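Local coordinates for diacylglycerol O-acyltransferase (Marinobacter hydrocarbonoclasticus, PDB 6CHJ), which probably catalyses the transfer of an acyl group from acyl-CoA to diacylglycerol, yielding triacylglycerol, as a member of the wax ester synthase/diacylglycerol acyltransferase family, at residues B[229-234]-B[287-292]; B[310-315]-B[372-377]; B[359-362]-B[367-370]. All coordinates share one frame; numbering follows the deposited sequence.

Contacts 1 and 2 are buried and share a six-stranded mixed sheet: contact 1 sets a loop turn against the residue leading into strand 290-294, and contact 2 joins elements that flank this strand. They touch directly, Val290 O lying 2.7 Å from Asn375 N. Contact 3 is only partly buried and lies farther out, its centre about 23 Å from the centre of the chain; it is nested within the loop that contact 2 closes and meets it where Ala359 packs on Thr373. Chemistry follows place. In the two inner contacts apolar side chains do the touching, a leucine in every pair, whereas 359-362 and 367-370 add a histidine-to-backbone hydrogen bond and a CH-pi contact at the end of a helix.

Contact 1: residues B[229-234]-B[287-292]; sequences CMLNQK and KPLVAF
Leu289 reaches across to Leu231 and Cys229, two residues of a type I beta turn that runs from Cys229 to Asn232. The turn belongs to the loop between helix 200-212 and strand 239-247, while Leu289 stands just ahead of strand 290-294 in the six-stranded mixed sheet. The two methyl branches of Leu289 divide the work. CD2 meets Leu231 CD1 at 4.0 Å, with the two leucine side chains crossing at about a right angle, and CD1 lies 4.3 Å from Cys229 SG. Only 88 Å² is buried between the segments, so the pairing is one part of a larger apolar cluster: Leu278 of helix 262-280 packs on both Cys229 and Leu289, and Leu274 of the same helix on Leu231. Branched leucines suit such a place because each can fill space in two directions at once.

The next shell is polar and fixes both backbones. Leu289 N donates to Thr317 OG1, and the backbone of Leu289 is bonded to that of Leu315. Within the turn, Asn232 N donates to Cys229 O at 2.9 Å, and Asn232 ND2 reaches the carbonyl oxygens of Asn375 and Arg407. Cys229 serves both shells: its SG is carried anti to the backbone N (chi1 -176°) and accepts a hydrogen bond from Leu231 N at 3.6 Å, the N-H pointing at the sulfur with an angle of 162°.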
ATOM      1  N   CYS B 229      15.064  16.714  18.884  1.00 59.09           N
ATOM      2  CA  CYS B 229      15.845  15.692  18.200  1.00 53.32           C
ATOM      3  C   CYS B 229      15.253  15.435  16.826  1.00 53.72           C
ATOM      4  O   CYS B 229      14.041  15.564  16.619  1.00 51.61           O
ATOM      5  CB  CYS B 229      15.876  14.387  18.992  1.00 50.29           C
ATOM      6  SG  CYS B 229      16.910  13.116  18.250  1.00 53.43           S
ATOM      7  N   MET B 230      16.125  15.047  15.895  1.00 51.58           N
ATOM      8  CA  MET B 230      15.692  14.760  14.534  1.00 49.73           C
ATOM      9  C   MET B 230      14.710  13.582  14.478  1.00 53.35           C
ATOM     10  O   MET B 230      13.874  13.522  13.570  1.00 49.44           O
ATOM     11  CB  MET B 230      16.918  14.519  13.644  1.00 44.40           C
ATOM     12  CG  MET B 230      17.271  13.077  13.433  1.00 54.20           C
ATOM     13  SD  MET B 230      18.762  12.789  12.426  1.00 66.93           S
ATOM     14  CE  MET B 230      18.165  12.890  10.745  1.00 57.81           C
ATOM     15  N   LEU B 231      14.770  12.646  15.438  1.00 50.60           N
ATOM     16  CA  LEU B 231      13.747  11.600  15.510  1.00 49.02           C
ATOM     17  C   LEU B 231      12.348  12.150  15.796  1.00 52.88           C
ATOM     18  O   LEU B 231      11.365  11.419  15.650  1.00 51.39           O
ATOM     19  CB  LEU B 231      14.091  10.573  16.598  1.00 44.60           C
ATOM     20  CG  LEU B 231      15.509   9.983  16.640  1.00 53.60           C
ATOM     21  CD1 LEU B 231      15.645   8.967  17.753  1.00 50.74           C
ATOM     22  CD2 LEU B 231      15.892   9.337  15.329  1.00 52.12           C
ATOM     23  N   ASN B 232      12.216  13.408  16.204  1.00 54.55           N
ATOM     24  CA  ASN B 232      10.954  13.806  16.808  1.00 54.28           C
ATOM     25  C   ASN B 232      10.301  14.945  16.033  1.00 53.76           C
ATOM     26  O   ASN B 232      10.101  16.049  16.545  1.00 60.67           O
ATOM     27  CB  ASN B 232      11.203  14.142  18.288  1.00 47.84           C
ATOM     28  CG  ASN B 232      11.856  12.979  19.036  1.00 50.58           C
ATOM     29  OD1 ASN B 232      13.028  13.044  19.421  1.00 58.09           O
ATOM     30  ND2 ASN B 232      11.105  11.902  19.227  1.00 47.46           N
ATOM     31  N   GLN B 233       9.929  14.659  14.796  1.00 52.86           N
ATOM     32  CA  GLN B 233       9.339  15.642  13.910  1.00 54.66           C
ATOM     33  C   GLN B 233       8.238  14.955  13.108  1.00 51.73           C
ATOM     34  O   GLN B 233       8.066  13.738  13.176  1.00 51.79           O
ATOM     35  CB  GLN B 233      10.413  16.264  13.000  1.00 52.63           C
ATOM     36  CG  GLN B 233      11.531  15.280  12.647  1.00 57.97           C
ATOM     37  CD  GLN B 233      12.653  15.901  11.808  1.00 63.74           C
ATOM     38  OE1 GLN B 233      12.424  16.829  11.029  1.00 67.11           O
ATOM     39  NE2 GLN B 233      13.873  15.390  11.972  1.00 58.07           N
ATOM     40  N   LYS B 234       7.470  15.747  12.370  1.00 49.32           N
ATOM     41  CA  LYS B 234       6.410  15.202  11.532  1.00 52.52           C
ATOM     42  C   LYS B 234       7.002  14.297  10.447  1.00 57.40           C
ATOM     43  O   LYS B 234       8.084  14.554   9.905  1.00 58.33           O
ATOM     44  CB  LYS B 234       5.594  16.342  10.897  1.00 49.03           C
ATOM     45  CG  LYS B 234       4.651  17.077  11.893  1.00 59.26           C
ATOM     46  CD  LYS B 234       3.801  18.172  11.225  1.00 60.75           C
ATOM     47  CE  LYS B 234       2.452  18.401  11.957  1.00 79.03           C
ATOM     48  NZ  LYS B 234       1.251  17.824  11.243  1.00 77.07           N
ATOM     49  N   LYS B 287      21.948  17.293  25.311  1.00 58.65           N
ATOM     50  CA  LYS B 287      21.351  16.438  26.322  1.00 60.33           C
ATOM     51  C   LYS B 287      21.190  15.013  25.783  1.00 59.88           C
ATOM     52  O   LYS B 287      20.950  14.809  24.585  1.00 59.86           O
ATOM     53  CB  LYS B 287      19.998  16.988  26.758  1.00 58.75           C
ATOM     54  CG  LYS B 287      20.100  18.133  27.781  1.00 59.61           C
ATOM     55  CD  LYS B 287      18.759  18.839  27.993  1.00 65.58           C
ATOM     56  CE  LYS B 287      18.114  18.448  29.320  1.00 68.47           C
ATOM     57  NZ  LYS B 287      16.780  19.124  29.514  1.00 82.83           N
ATOM     58  N   PRO B 288      21.317  14.011  26.643  1.00 55.99           N
ATOM     59  CA  PRO B 288      21.172  12.628  26.187  1.00 50.24           C
ATOM     60  C   PRO B 288      19.747  12.332  25.728  1.00 59.11           C
ATOM     61  O   PRO B 288      18.779  12.998  26.113  1.00 52.76           O
ATOM     62  CB  PRO B 288      21.538  11.805  27.424  1.00 53.86           C
ATOM     63  CG  PRO B 288      21.225  12.693  28.574  1.00 51.15           C
ATOM     64  CD  PRO B 288      21.523  14.098  28.099  1.00 55.07           C
ATOM     65  N   LEU B 289      19.627  11.307  24.881  1.00 51.29           N
ATOM     66  CA  LEU B 289      18.311  10.850  24.469  1.00 51.90           C
ATOM     67  C   LEU B 289      17.631  10.086  25.601  1.00 52.81           C
ATOM     68  O   LEU B 289      18.295   9.458  26.441  1.00 49.80           O
ATOM     69  CB  LEU B 289      18.414   9.960  23.236  1.00 51.75           C
ATOM     70  CG  LEU B 289      18.168  10.619  21.891  1.00 54.58           C
ATOM     71  CD1 LEU B 289      19.211  11.667  21.615  1.00 53.31           C
ATOM     72  CD2 LEU B 289      18.192   9.544  20.808  1.00 56.12           C
ATOM     73  N   VAL B 290      16.292  10.120  25.604  1.00 45.17           N
ATOM     74  CA  VAL B 290      15.486   9.376  26.567  1.00 44.53           C
ATOM     75  C   VAL B 290      14.609   8.388  25.813  1.00 50.15           C
ATOM     76  O   VAL B 290      14.041   8.732  24.768  1.00 47.51           O
ATOM     77  CB  VAL B 290      14.630  10.325  27.427  1.00 51.03           C
ATOM     78  CG1 VAL B 290      13.642   9.541  28.295  1.00 48.64           C
ATOM     79  CG2 VAL B 290      15.531  11.219  28.258  1.00 42.48           C
ATOM     80  N   ALA B 291      14.486   7.170  26.356  1.00 48.47           N
ATOM     81  CA  ALA B 291      13.750   6.083  25.725  1.00 49.66           C
ATOM     82  C   ALA B 291      12.544   5.664  26.560  1.00 53.49           C
ATOM     83  O   ALA B 291      12.647   5.486  27.775  1.00 53.55           O
ATOM     84  CB  ALA B 291      14.648   4.863  25.527  1.00 47.50           C
ATOM     85  N   PHE B 292      11.416   5.466  25.886  1.00 51.14           N
ATOM     86  CA  PHE B 292      10.231   4.853  26.476  1.00 54.73           C
ATOM     87  C   PHE B 292      10.407   3.331  26.483  1.00 57.95           C
ATOM     88  O   PHE B 292      10.435   2.706  25.413  1.00 61.17           O
ATOM     89  CB  PHE B 292       9.000   5.279  25.666  1.00 56.00           C
ATOM     90  CG  PHE B 292       7.679   4.692  26.148  1.00 59.67           C
ATOM     91  CD1 PHE B 292       6.674   5.522  26.617  1.00 55.76           C
ATOM     92  CD2 PHE B 292       7.425   3.323  26.076  1.00 60.51           C
ATOM     93  CE1 PHE B 292       5.465   4.998  27.033  1.00 60.32           C
ATOM     94  CE2 PHE B 292       6.216   2.799  26.500  1.00 62.66           C
ATOM     95  CZ  PHE B 292       5.239   3.633  26.974  1.00 58.97           C
TER

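Contact 2: residues B[310-315]-B[372-377]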
ATOM      1  N   VAL B 310       6.341   1.078  32.959  1.00 75.36           N
ATOM      2  CA  VAL B 310       6.940   1.894  31.906  1.00 69.59           C
ATOM      3  C   VAL B 310       8.080   2.723  32.505  1.00 74.44           C
ATOM      4  O   VAL B 310       7.868   3.504  33.442  1.00 68.49           O
ATOM      5  CB  VAL B 310       5.899   2.794  31.220  1.00 68.08           C
ATOM      6  CG1 VAL B 310       6.546   4.037  30.633  1.00 71.43           C
ATOM      7  CG2 VAL B 310       5.178   2.030  30.132  1.00 73.78           C
ATOM      8  N   ILE B 311       9.288   2.549  31.962  1.00 70.43           N
ATOM      9  CA  ILE B 311      10.483   3.268  32.392  1.00 61.39           C
ATOM     10  C   ILE B 311      10.775   4.378  31.390  1.00 63.54           C
ATOM     11  O   ILE B 311      10.746   4.151  30.175  1.00 61.06           O
ATOM     12  CB  ILE B 311      11.693   2.323  32.495  1.00 67.76           C
ATOM     13  CG1 ILE B 311      11.428   1.154  33.453  1.00 73.93           C
ATOM     14  CG2 ILE B 311      12.943   3.100  32.876  1.00 62.61           C
ATOM     15  CD1 ILE B 311      10.710   1.527  34.725  1.00 72.05           C
ATOM     16  N   LEU B 312      11.072   5.577  31.893  1.00 61.78           N
ATOM     17  CA  LEU B 312      11.607   6.660  31.069  1.00 52.67           C
ATOM     18  C   LEU B 312      13.109   6.662  31.343  1.00 59.82           C
ATOM     19  O   LEU B 312      13.608   7.403  32.195  1.00 60.89           O
ATOM     20  CB  LEU B 312      10.945   7.993  31.399  1.00 53.96           C
ATOM     21  CG  LEU B 312       9.498   8.235  30.924  1.00 62.54           C
ATOM     22  CD1 LEU B 312       8.937   9.538  31.522  1.00 48.95           C
ATOM     23  CD2 LEU B 312       9.371   8.247  29.388  1.00 50.91           C
ATOM     24  N   ALA B 313      13.827   5.801  30.621  1.00 52.53           N
ATOM     25  CA  ALA B 313      15.238   5.538  30.849  1.00 54.72           C
ATOM     26  C   ALA B 313      16.090   6.419  29.947  1.00 55.51           C
ATOM     27  O   ALA B 313      15.888   6.459  28.728  1.00 54.90           O
ATOM     28  CB  ALA B 313      15.569   4.064  30.601  1.00 53.54           C
ATOM     29  N   SER B 314      17.028   7.134  30.558  1.00 56.36           N
ATOM     30  CA  SER B 314      18.016   7.883  29.803  1.00 56.88           C
ATOM     31  C   SER B 314      18.907   6.918  29.043  1.00 53.76           C
ATOM     32  O   SER B 314      19.360   5.910  29.593  1.00 48.45           O
ATOM     33  CB  SER B 314      18.872   8.744  30.733  1.00 50.19           C
ATOM     34  OG  SER B 314      20.140   9.022  30.150  1.00 54.10           O
ATOM     35  N   LEU B 315      19.162   7.236  27.770  1.00 50.03           N
ATOM     36  CA  LEU B 315      20.083   6.426  26.986  1.00 55.53           C
ATOM     37  C   LEU B 315      21.532   6.890  27.102  1.00 54.30           C
ATOM     38  O   LEU B 315      22.434   6.145  26.691  1.00 52.31           O
ATOM     39  CB  LEU B 315      19.636   6.407  25.519  1.00 50.02           C
ATOM     40  CG  LEU B 315      18.331   5.610  25.336  1.00 48.16           C
ATOM     41  CD1 LEU B 315      17.918   5.522  23.892  1.00 38.16           C
ATOM     42  CD2 LEU B 315      18.448   4.232  25.936  1.00 44.94           C
ATOM     43  N   GLN B 372       7.944  16.556  25.088  1.00 53.56           N
ATOM     44  CA  GLN B 372       8.222  15.358  24.292  1.00 54.40           C
ATOM     45  C   GLN B 372       8.434  14.122  25.172  1.00 50.62           C
ATOM     46  O   GLN B 372       7.914  13.045  24.863  1.00 49.18           O
ATOM     47  CB  GLN B 372       9.436  15.598  23.384  1.00 53.16           C
ATOM     48  CG  GLN B 372       9.955  14.348  22.653  1.00 49.84           C
ATOM     49  CD  GLN B 372       9.112  13.966  21.450  1.00 47.78           C
ATOM     50  OE1 GLN B 372       8.764  14.817  20.627  1.00 48.03           O
ATOM     51  NE2 GLN B 372       8.763  12.682  21.352  1.00 45.29           N
ATOM     52  N   THR B 373       9.203  14.263  26.265  1.00 52.51           N
ATOM     53  CA  THR B 373       9.336  13.273  27.339  1.00 48.71           C
ATOM     54  C   THR B 373      10.123  12.020  26.941  1.00 47.80           C
ATOM     55  O   THR B 373      10.792  11.403  27.777  1.00 50.14           O
ATOM     56  CB  THR B 373       7.948  12.870  27.864  1.00 51.12           C
ATOM     57  OG1 THR B 373       7.162  14.044  28.105  1.00 51.68           O
ATOM     58  CG2 THR B 373       8.056  12.062  29.147  1.00 49.91           C
ATOM     59  N   PHE B 374      10.030  11.594  25.688  1.00 49.79           N
ATOM     60  CA  PHE B 374      10.901  10.520  25.256  1.00 51.32           C
ATOM     61  C   PHE B 374      11.126  10.654  23.764  1.00 51.35           C
ATOM     62  O   PHE B 374      10.265  11.137  23.028  1.00 50.74           O
ATOM     63  CB  PHE B 374      10.365   9.122  25.628  1.00 52.92           C
ATOM     64  CG  PHE B 374       8.980   8.826  25.115  1.00 49.76           C
ATOM     65  CD1 PHE B 374       8.803   8.234  23.872  1.00 47.44           C
ATOM     66  CD2 PHE B 374       7.857   9.090  25.901  1.00 51.55           C
ATOM     67  CE1 PHE B 374       7.523   7.938  23.397  1.00 51.94           C
ATOM     68  CE2 PHE B 374       6.572   8.794  25.442  1.00 55.30           C
ATOM     69  CZ  PHE B 374       6.404   8.215  24.182  1.00 50.11           C
ATOM     70  N   ASN B 375      12.309  10.242  23.330  1.00 52.69           N
ATOM     71  CA  ASN B 375      12.669  10.413  21.937  1.00 49.99           C
ATOM     72  C   ASN B 375      12.387   9.178  21.105  1.00 47.48           C
ATOM     73  O   ASN B 375      12.276   9.299  19.882  1.00 45.91           O
ATOM     74  CB  ASN B 375      14.145  10.797  21.826  1.00 52.06           C
ATOM     75  CG  ASN B 375      14.492  12.026  22.666  1.00 49.13           C
ATOM     76  OD1 ASN B 375      14.815  11.909  23.849  1.00 48.74           O
ATOM     77  ND2 ASN B 375      14.430  13.201  22.052  1.00 45.82           N
ATOM     78  N   VAL B 376      12.210   8.015  21.733  1.00 47.13           N
ATOM     79  CA  VAL B 376      12.037   6.770  20.992  1.00 49.35           C
ATOM     80  C   VAL B 376      11.426   5.720  21.913  1.00 48.06           C
ATOM     81  O   VAL B 376      11.598   5.768  23.132  1.00 52.67           O
ATOM     82  CB  VAL B 376      13.403   6.319  20.411  1.00 48.70           C
ATOM     83  CG1 VAL B 376      14.443   6.198  21.527  1.00 46.60           C
ATOM     84  CG2 VAL B 376      13.269   5.021  19.634  1.00 49.12           C
ATOM     85  N   VAL B 377      10.721   4.759  21.322  1.00 51.97           N
ATOM     86  CA  VAL B 377      10.250   3.562  22.018  1.00 49.07           C
ATOM     87  C   VAL B 377      11.250   2.447  21.779  1.00 51.00           C
ATOM     88  O   VAL B 377      11.673   2.224  20.644  1.00 53.32           O
ATOM     89  CB  VAL B 377       8.852   3.146  21.527  1.00 45.51           C
ATOM     90  CG1 VAL B 377       8.434   1.804  22.169  1.00 43.16           C
ATOM     91  CG2 VAL B 377       7.846   4.261  21.837  1.00 44.92           C
TER
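The ring of Phe374 receives Leu312 at a slant, Leu312 CD2 lying 3.9 Å from Phe374 CD2, and packs edge-to-face with the ring of Phe292. The other flat group, the amide of Gln372, is used nearly in its plane: NE2 donates to Phe374 O at 2.7 Å, arriving almost along the C=O axis. That bond spans the bend at Thr373, where a weak bond from Phe374 N to Gln372 O spans the turn. Gln372 is long enough to fold back on its own chain.

Leu312 grips the bend with both branches. While CD2 lies by the phenylalanine, CD1 meets Thr373 CG2 at 3.6 Å, because Thr373 swings its methyl anti to the backbone N and keeps OG1 beside that N (chi1 -48°), from where it bonds Trp371 O. Threonine thus offers an apolar face to the leucine and a hydroxyl to the chain.

The contact bridges strand 290-294: in the mixed sheet this strand is antiparallel to 310-314 and parallel to 376-380, so the two segments meet past a shared neighbour rather than by pairing. Helix 345-365 covers this end, Thr355 packing on Leu312 and Ala359 on Thr373.

Further along, Leu315 CD1 comes within 4.3 Å of Val376 CG1, a looser aliphatic pair. Here helix 262-280 supplies the cover, with Leu274 packing on both residues and Ala271 on Leu315.

Contact 3: residues B[359-362]-B[367-370]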
ATOM      1  N   ALA B 359       3.039  14.093  27.268  1.00 53.26           N
ATOM      2  CA  ALA B 359       3.602  13.532  26.045  1.00 57.72           C
ATOM      3  C   ALA B 359       2.503  13.227  25.029  1.00 57.99           C
ATOM      4  O   ALA B 359       2.675  13.470  23.826  1.00 55.63           O
ATOM      5  CB  ALA B 359       4.421  12.277  26.360  1.00 52.31           C
ATOM      6  N   ALA B 360       1.353  12.725  25.500  1.00 54.08           N
ATOM      7  CA  ALA B 360       0.245  12.457  24.588  1.00 54.03           C
ATOM      8  C   ALA B 360      -0.231  13.734  23.915  1.00 55.33           C
ATOM      9  O   ALA B 360      -0.492  13.743  22.708  1.00 54.96           O
ATOM     10  CB  ALA B 360      -0.907  11.778  25.324  1.00 57.64           C
ATOM     11  N   PHE B 361      -0.325  14.830  24.677  1.00 55.33           N
ATOM     12  CA  PHE B 361      -0.730  16.104  24.093  1.00 54.32           C
ATOM     13  C   PHE B 361       0.260  16.551  23.034  1.00 54.89           C
ATOM     14  O   PHE B 361      -0.136  17.115  22.001  1.00 56.23           O
ATOM     15  CB  PHE B 361      -0.861  17.194  25.169  1.00 57.66           C
ATOM     16  CG  PHE B 361      -1.166  18.571  24.604  1.00 56.08           C
ATOM     17  CD1 PHE B 361      -2.484  18.994  24.445  1.00 54.69           C
ATOM     18  CD2 PHE B 361      -0.143  19.439  24.230  1.00 52.50           C
ATOM     19  CE1 PHE B 361      -2.778  20.250  23.911  1.00 52.02           C
ATOM     20  CE2 PHE B 361      -0.429  20.700  23.700  1.00 55.26           C
ATOM     21  CZ  PHE B 361      -1.756  21.101  23.537  1.00 52.34           C
ATOM     22  N   HIS B 362       1.556  16.326  23.275  1.00 47.80           N
ATOM     23  CA  HIS B 362       2.536  16.784  22.296  1.00 54.22           C
ATOM     24  C   HIS B 362       2.513  15.920  21.032  1.00 53.63           C
ATOM     25  O   HIS B 362       2.581  16.460  19.923  1.00 48.87           O
ATOM     26  CB  HIS B 362       3.943  16.808  22.870  1.00 46.88           C
ATOM     27  CG  HIS B 362       4.958  17.297  21.884  1.00 52.75           C
ATOM     28  ND1 HIS B 362       4.771  18.448  21.144  1.00 53.14           N
ATOM     29  CD2 HIS B 362       6.145  16.776  21.482  1.00 51.08           C
ATOM     30  CE1 HIS B 362       5.807  18.627  20.344  1.00 56.01           C
ATOM     31  NE2 HIS B 362       6.656  17.626  20.530  1.00 57.13           N
ATOM     32  N   LEU B 367       2.327  20.905  19.583  1.00 58.29           N
ATOM     33  CA  LEU B 367       2.293  22.256  20.143  1.00 62.36           C
ATOM     34  C   LEU B 367       2.968  22.373  21.504  1.00 60.36           C
ATOM     35  O   LEU B 367       2.816  23.412  22.156  1.00 61.80           O
ATOM     36  CB  LEU B 367       0.851  22.752  20.259  1.00 56.15           C
ATOM     37  CG  LEU B 367       0.201  23.020  18.910  1.00 59.65           C
ATOM     38  CD1 LEU B 367      -1.185  23.628  19.100  1.00 60.34           C
ATOM     39  CD2 LEU B 367       1.116  23.920  18.091  1.00 57.63           C
ATOM     40  N   ALA B 368       3.709  21.339  21.949  1.00 53.68           N
ATOM     41  CA  ALA B 368       4.350  21.336  23.258  1.00 49.72           C
ATOM     42  C   ALA B 368       5.711  20.609  23.254  1.00 51.41           C
ATOM     43  O   ALA B 368       5.906  19.630  23.995  1.00 42.33           O
ATOM     44  CB  ALA B 368       3.384  20.719  24.280  1.00 46.97           C
ATOM     45  N   PRO B 369       6.692  21.099  22.475  1.00 51.17           N
ATOM     46  CA  PRO B 369       7.981  20.391  22.345  1.00 49.29           C
ATOM     47  C   PRO B 369       8.670  20.072  23.663  1.00 54.58           C
ATOM     48  O   PRO B 369       9.328  19.026  23.793  1.00 49.98           O
ATOM     49  CB  PRO B 369       8.823  21.365  21.505  1.00 55.01           C
ATOM     50  CG  PRO B 369       8.141  22.694  21.619  1.00 59.66           C
ATOM     51  CD  PRO B 369       6.684  22.360  21.708  1.00 57.58           C
ATOM     52  N   LYS B 370       8.551  20.962  24.644  1.00 54.91           N
ATOM     53  CA  LYS B 370       9.129  20.705  25.950  1.00 55.68           C
ATOM     54  C   LYS B 370       8.515  19.482  26.626  1.00 52.75           C
ATOM     55  O   LYS B 370       9.101  18.959  27.579  1.00 54.84           O
ATOM     56  CB  LYS B 370       8.957  21.931  26.846  1.00 53.30           C
ATOM     57  CG  LYS B 370      10.031  23.007  26.685  1.00 64.38           C
ATOM     58  CD  LYS B 370       9.662  24.273  27.503  1.00 71.77           C
ATOM     59  CE  LYS B 370      10.810  24.739  28.395  1.00 75.37           C
ATOM     60  NZ  LYS B 370      10.361  25.462  29.639  1.00 77.88           N
TER
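The chain doubles back just past the C-terminal end of helix 345-365, bringing the CA of Ala368 to 5.0 Å from the CA of His362. The imidazole of His362 fills this fold. With CG anti to the backbone N (chi1 -179°), the ring projects over the returning chain, and its ND1 accepts a hydrogen bond from Ala368 N at 3.2 Å; the bond is somewhat bent, at 145°, and the donor sits 30° out of the ring plane. One face of the same ring is overlaid by backbone: Ala368 O lies 3.2 Å above the plane, displaced toward the rim, and Pro369 CA makes a CH-pi contact 3.7 Å from the ring centroid. Proline suits this spot, since its nitrogen has no hydrogen needing an acceptor where it lies against the ring. Were His362 replaced by an alanine, Ala368 N would probably lose this acceptor and Pro369 the ring it rests on, and the returning chain could shift.

Ala368 is small enough to slip in beside Phe361, its CB 3.8 Å from Phe361 CD2 at the ring edge, while Leu367 CB adds a looser contact. Thr365 OG1 ties the corner by bonding Phe361 O and Leu367 N. Phe361 also packs against Ala204 and Leu208 of helix 200-212, and His362 touches Gln372 on the way to strand 376-380.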